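PDB 3NWG: microcompartments protein from Desulfitobacterium hafniense, which probably serves as a shell-building protein of a bacterial microcompartment, carrying two successive BMC domains in one chain. Local coordinates for residues Val44-Asp49 and Gln54-Ala59; Ala106-Ala111 and Val124-Gly129. One frame throughout, in Å; residues are numbered along the deposited sequence.

Contact 1. Residues Val44-Asp49 and Gln54-Ala59; sequences VLICGD and QSSVTA
I46 on strand 42-48 meets S56 on helix 50-64 end-on: its terminal methyl CD1 lies 3.1 Å from S56 OG and 3.4 Å from S56 CB. Both side chains set out across the gap, and the two backbones come nearest here, with I46 CA and S56 CA 8.2 Å apart. With CG1 wedged between the backbone N and the carbonyl carbon (chi1 45°), the ethyl arm of I46 carries its methyl up to the helix. A second, looser touch comes from V57, whose CG2 lies 4.3 Å from I46 CD1. V57 also touches V8 on strand 4-10 and D71 and I73 on strand 68-74. This packed part is buried, and it lays the helix that follows strand 42-48 onto the four-stranded antiparallel sheet of the first BMC domain. The backbones part toward V44 and A59; near the connection the side chains of D49 and Q54 lead out to solvent, and T58 is exposed on the outer face of the helix. No hydrogen bond joins the segments, and together they bury 117 Å² against each other. The hydroxyl of S56 is hydrogen-bonded to the carbonyl O of M23 on helix 13-26, a neighbour that also touches I46. The serine thus spends its polarity on the adjacent helix, so what passes between strand and helix here is van der Waals packing.

Contact 2. Residues Ala106-Ala111 and Val124-Gly129; sequences ASLIVA and VEIRIG
L108 of helix 105-117 faces I126 on strand 122-127 and I128 just along the chain, and the apolar contact between the segments rests on these three buried side chains. One methyl does the touching on the helix side: L108 CD2 lies 3.6 Å from I126 CG2 and 4.2 Å from I128 CD1, bridging two alternate residues of the second segment. L108 gets there in an extended form, its CG anti to the backbone N (chi1 -168°) and its CD2 carried onward from CA. L108 and I126 head opposite ways on offset courses, and I126 offers the short branch CG2 rather than its ethyl arm. I128 arrives with the far end of its ethyl arm, and the backbones are nearest at this level, with L108 CA and I128 CA 8.4 Å apart.

Polar interactions lie to the side. No hydrogen bond crosses between the segments; V110 N and A111 N bond within the helix to the carbonyl O atoms of A106 and S107. Charge appears on the strand's other face, where R127 points away from the helix: its NE stands a long 3.8 Å from E125 OE1, which lies well out of the guanidinium plane, leaving a loose electrostatic pair. Opposite T139 the strand carries a classic beta bulge, two residues, V124 and E125, against one.

Helix 105-117 thus packs on the sheet of the second BMC domain through strand 122-127, an edge strand within this chain. Strand 136-142 runs antiparallel beside it, touching L108 through S136 and I126 through V138. Helix 79-85 packs on I126 with V81, A84 and I85, while A112 and I105, on the same helix as L108, touch I126 and I128 respectively.

From the N terminus, the chain reaches contact 1 first: strand 42-48 turns directly into helix 50-64, which packs back on it, closing a short loop in the first BMC domain. Strand 68-74 and helix 79-85 follow, then strand 96-102. Contact 2 closes a longer loop, from helix 105-117 to strand 122-127. The two loops are in series, neither nested nor crossed, and each ties a helix to the sheet of its own domain. Their centres lie about 17 Å apart, yet L45, on strand 42-48, packs against both segments of contact 2: its CD2 is 3.7 Å from I109 CD1 and its CD1 is 4.2 Å from I128 CG1.

Contact 1. Residues Val44-Asp49 and Gln54-Ala59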
loop_
_atom_site.group_PDB
_atom_site.type_symbol
_atom_site.label_atom_id
_atom_site.label_comp_id
_atom_site.label_asym_id
_atom_site.label_seq_id
_atom_site.Cartn_x
_atom_site.Cartn_y
_atom_site.Cartn_z
ATOM N N VAL A 44 -7.760 -4.771 22.263
ATOM C CA VAL A 44 -9.100 -4.845 21.710
ATOM C C VAL A 44 -9.894 -3.667 22.210
ATOM O O VAL A 44 -9.925 -3.376 23.409
ATOM C CB VAL A 44 -9.821 -6.185 22.047
ATOM C CG1 VAL A 44 -11.175 -6.265 21.374
ATOM C CG2 VAL A 44 -8.961 -7.377 21.633
ATOM N N LEU A 45 -10.507 -2.981 21.258
ATOM C CA LEU A 45 -11.399 -1.867 21.536
ATOM C C LEU A 45 -12.748 -2.166 20.918
ATOM O O LEU A 45 -12.847 -2.556 19.750
ATOM C CB LEU A 45 -10.864 -0.563 20.947
ATOM C CG LEU A 45 -9.677 0.118 21.613
ATOM C CD1 LEU A 45 -9.123 1.173 20.681
ATOM C CD2 LEU A 45 -10.088 0.755 22.930
ATOM N N ILE A 46 -13.786 -1.948 21.710
ATOM C CA ILE A 46 -15.156 -2.209 21.298
ATOM C C ILE A 46 -16.067 -1.095 21.800
ATOM O O ILE A 46 -15.707 -0.335 22.709
ATOM C CB ILE A 46 -15.640 -3.543 21.866
ATOM C CG1 ILE A 46 -15.221 -3.637 23.337
ATOM C CG2 ILE A 46 -15.020 -4.696 21.084
ATOM C CD1 ILE A 46 -16.230 -4.240 24.245
ATOM N N CYS A 47 -17.244 -0.997 21.205
ATOM C CA CYS A 47 -18.206 -0.012 21.639
ATOM C C CYS A 47 -19.618 -0.580 21.522
ATOM O O CYS A 47 -19.906 -1.384 20.641
ATOM C CB CYS A 47 -18.060 1.276 20.818
ATOM S SG CYS A 47 -18.791 1.176 19.164
ATOM N N GLY A 48 -20.485 -0.147 22.424
ATOM C CA GLY A 48 -21.898 -0.520 22.429
ATOM C C GLY A 48 -22.550 0.188 23.601
ATOM O O GLY A 48 -22.035 1.203 24.066
ATOM N N ASP A 49 -23.668 -0.342 24.090
ATOM C CA ASP A 49 -24.279 0.198 25.295
ATOM C C ASP A 49 -23.482 -0.193 26.533
ATOM O O ASP A 49 -22.835 -1.237 26.564
ATOM C CB ASP A 49 -25.745 -0.228 25.426
ATOM C CG ASP A 49 -26.721 0.816 24.833
ATOM O OD1 ASP A 49 -27.888 0.428 24.515
ATOM O OD2 ASP A 49 -26.338 2.022 24.689
ATOM N N GLN A 54 -19.882 -3.839 29.189
ATOM C CA GLN A 54 -19.426 -4.434 30.436
ATOM C C GLN A 54 -19.328 -5.945 30.347
ATOM O O GLN A 54 -18.426 -6.541 30.949
ATOM C CB GLN A 54 -20.302 -4.034 31.616
ATOM C CG GLN A 54 -19.923 -4.770 32.905
ATOM C CD GLN A 54 -18.558 -4.347 33.446
ATOM O OE1 GLN A 54 -18.446 -3.295 34.083
ATOM N NE2 GLN A 54 -17.516 -5.160 33.192
ATOM N N SER A 55 -20.237 -6.565 29.591
ATOM C CA SER A 55 -20.247 -8.025 29.467
ATOM C C SER A 55 -19.092 -8.455 28.579
ATOM O O SER A 55 -18.362 -9.407 28.878
ATOM C CB SER A 55 -21.558 -8.504 28.860
ATOM O OG SER A 55 -22.664 -7.999 29.586
ATOM N N SER A 56 -18.942 -7.725 27.481
ATOM C CA SER A 56 -17.896 -7.956 26.526
ATOM C C SER A 56 -16.518 -7.872 27.201
ATOM O O SER A 56 -15.690 -8.780 27.041
ATOM C CB SER A 56 -18.038 -6.930 25.421
ATOM O OG SER A 56 -17.232 -7.225 24.305
ATOM N N VAL A 57 -16.281 -6.815 27.978
ATOM C CA VAL A 57 -14.998 -6.675 28.694
ATOM C C VAL A 57 -14.746 -7.797 29.728
ATOM O O VAL A 57 -13.651 -8.364 29.771
ATOM C CB VAL A 57 -14.813 -5.267 29.319
ATOM C CG1 VAL A 57 -13.590 -5.221 30.238
ATOM C CG2 VAL A 57 -14.700 -4.212 28.220
ATOM N N THR A 58 -15.756 -8.135 30.530
ATOM C CA THR A 58 -15.644 -9.264 31.453
ATOM C C THR A 58 -15.343 -10.560 30.700
ATOM O O THR A 58 -14.498 -11.352 31.135
ATOM C CB THR A 58 -16.894 -9.426 32.335
ATOM O OG1 THR A 58 -17.075 -8.246 33.137
ATOM C CG2 THR A 58 -16.759 -10.665 33.257
ATOM N N ALA A 59 -15.996 -10.760 29.557
ATOM C CA ALA A 59 -15.756 -11.957 28.747
ATOM C C ALA A 59 -14.273 -12.084 28.354
ATOM O O ALA A 59 -13.674 -13.158 28.494
ATOM C CB ALA A 59 -16.623 -11.940 27.524
#

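Contact 2. Residues Ala106-Ala111 and Val124-Gly129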
loop_
_atom_site.group_PDB
_atom_site.type_symbol
_atom_site.label_atom_id
_atom_site.label_comp_id
_atom_site.label_asym_id
_atom_site.label_seq_id
_atom_site.Cartn_x
_atom_site.Cartn_y
_atom_site.Cartn_z
ATOM N N ALA A 106 -5.792 3.957 27.548
ATOM C CA ALA A 106 -6.892 4.363 28.415
ATOM C C ALA A 106 -6.862 5.877 28.659
ATOM O O ALA A 106 -7.847 6.578 28.415
ATOM C CB ALA A 106 -6.859 3.600 29.731
ATOM N N SER A 107 -5.725 6.381 29.130
ATOM C CA SER A 107 -5.587 7.810 29.350
ATOM C C SER A 107 -5.834 8.580 28.060
ATOM O O SER A 107 -6.459 9.636 28.087
ATOM C CB SER A 107 -4.232 8.154 29.939
ATOM O OG SER A 107 -3.221 7.526 29.186
ATOM N N LEU A 108 -5.396 8.056 26.923
ATOM C CA LEU A 108 -5.740 8.751 25.689
ATOM C C LEU A 108 -7.256 8.830 25.460
ATOM O O LEU A 108 -7.773 9.900 25.140
ATOM C CB LEU A 108 -5.051 8.175 24.453
ATOM C CG LEU A 108 -5.299 9.215 23.353
ATOM C CD1 LEU A 108 -4.257 10.338 23.408
ATOM C CD2 LEU A 108 -5.439 8.614 21.983
ATOM N N ILE A 109 -7.968 7.716 25.624
ATOM C CA ILE A 109 -9.405 7.735 25.407
ATOM C C ILE A 109 -10.045 8.772 26.306
ATOM O O ILE A 109 -10.842 9.592 25.829
ATOM C CB ILE A 109 -10.038 6.359 25.627
ATOM C CG1 ILE A 109 -9.702 5.442 24.447
ATOM C CG2 ILE A 109 -11.554 6.466 25.777
ATOM C CD1 ILE A 109 -9.718 3.962 24.823
ATOM N N VAL A 110 -9.679 8.752 27.590
ATOM C CA VAL A 110 -10.203 9.720 28.548
ATOM C C VAL A 110 -9.934 11.164 28.069
ATOM O O VAL A 110 -10.842 12.009 28.088
ATOM C CB VAL A 110 -9.611 9.511 29.963
ATOM C CG1 VAL A 110 -9.868 10.722 30.828
ATOM C CG2 VAL A 110 -10.203 8.303 30.617
ATOM N N ALA A 111 -8.702 11.427 27.619
ATOM C CA ALA A 111 -8.286 12.764 27.200
ATOM C C ALA A 111 -9.012 13.226 25.946
ATOM O O ALA A 111 -9.496 14.363 25.889
ATOM C CB ALA A 111 -6.798 12.814 26.981
ATOM N N VAL A 124 -9.471 15.190 14.996
ATOM C CA VAL A 124 -8.999 14.965 13.630
ATOM C C VAL A 124 -8.557 13.512 13.455
ATOM O O VAL A 124 -8.998 12.840 12.525
ATOM C CB VAL A 124 -7.888 15.952 13.214
ATOM C CG1 VAL A 124 -7.466 15.703 11.781
ATOM C CG2 VAL A 124 -8.365 17.378 13.374
ATOM N N GLU A 125 -7.692 13.036 14.349
ATOM C CA GLU A 125 -7.315 11.624 14.372
ATOM C C GLU A 125 -6.866 11.142 15.746
ATOM O O GLU A 125 -6.456 11.923 16.607
ATOM C CB GLU A 125 -6.264 11.295 13.296
ATOM C CG GLU A 125 -4.815 11.619 13.631
ATOM C CD GLU A 125 -3.849 11.199 12.515
ATOM O OE1 GLU A 125 -2.622 11.470 12.627
ATOM O OE2 GLU A 125 -4.316 10.600 11.515
ATOM N N ILE A 126 -6.977 9.836 15.935
ATOM C CA ILE A 126 -6.483 9.166 17.118
ATOM C C ILE A 126 -5.522 8.075 16.670
ATOM O O ILE A 126 -5.807 7.324 15.742
ATOM C CB ILE A 126 -7.642 8.586 17.957
ATOM C CG1 ILE A 126 -8.416 9.734 18.624
ATOM C CG2 ILE A 126 -7.121 7.587 18.979
ATOM C CD1 ILE A 126 -9.689 9.325 19.379
ATOM N N ARG A 127 -4.368 8.001 17.312
ATOM C CA ARG A 127 -3.449 6.933 16.998
ATOM C C ARG A 127 -3.136 6.131 18.233
ATOM O O ARG A 127 -2.403 6.568 19.112
ATOM C CB ARG A 127 -2.181 7.464 16.332
ATOM C CG ARG A 127 -2.416 8.098 14.968
ATOM C CD ARG A 127 -2.217 7.129 13.823
ATOM N NE ARG A 127 -1.612 7.840 12.696
ATOM C CZ ARG A 127 -0.304 7.855 12.422
ATOM N NH1 ARG A 127 0.147 8.550 11.381
ATOM N NH2 ARG A 127 0.559 7.175 13.181
ATOM N N ILE A 128 -3.754 4.960 18.286
ATOM C CA ILE A 128 -3.447 3.914 19.243
ATOM C C ILE A 128 -2.219 3.135 18.733
ATOM O O ILE A 128 -2.129 2.839 17.538
ATOM C CB ILE A 128 -4.687 2.996 19.374
ATOM C CG1 ILE A 128 -5.505 3.361 20.607
ATOM C CG2 ILE A 128 -4.309 1.531 19.459
ATOM C CD1 ILE A 128 -6.162 4.716 20.555
ATOM N N GLY A 129 -1.270 2.816 19.609
ATOM C CA GLY A 129 -0.113 2.019 19.180
ATOM C C GLY A 129 1.223 2.742 19.288
ATOM O O GLY A 129 1.708 2.965 20.404
#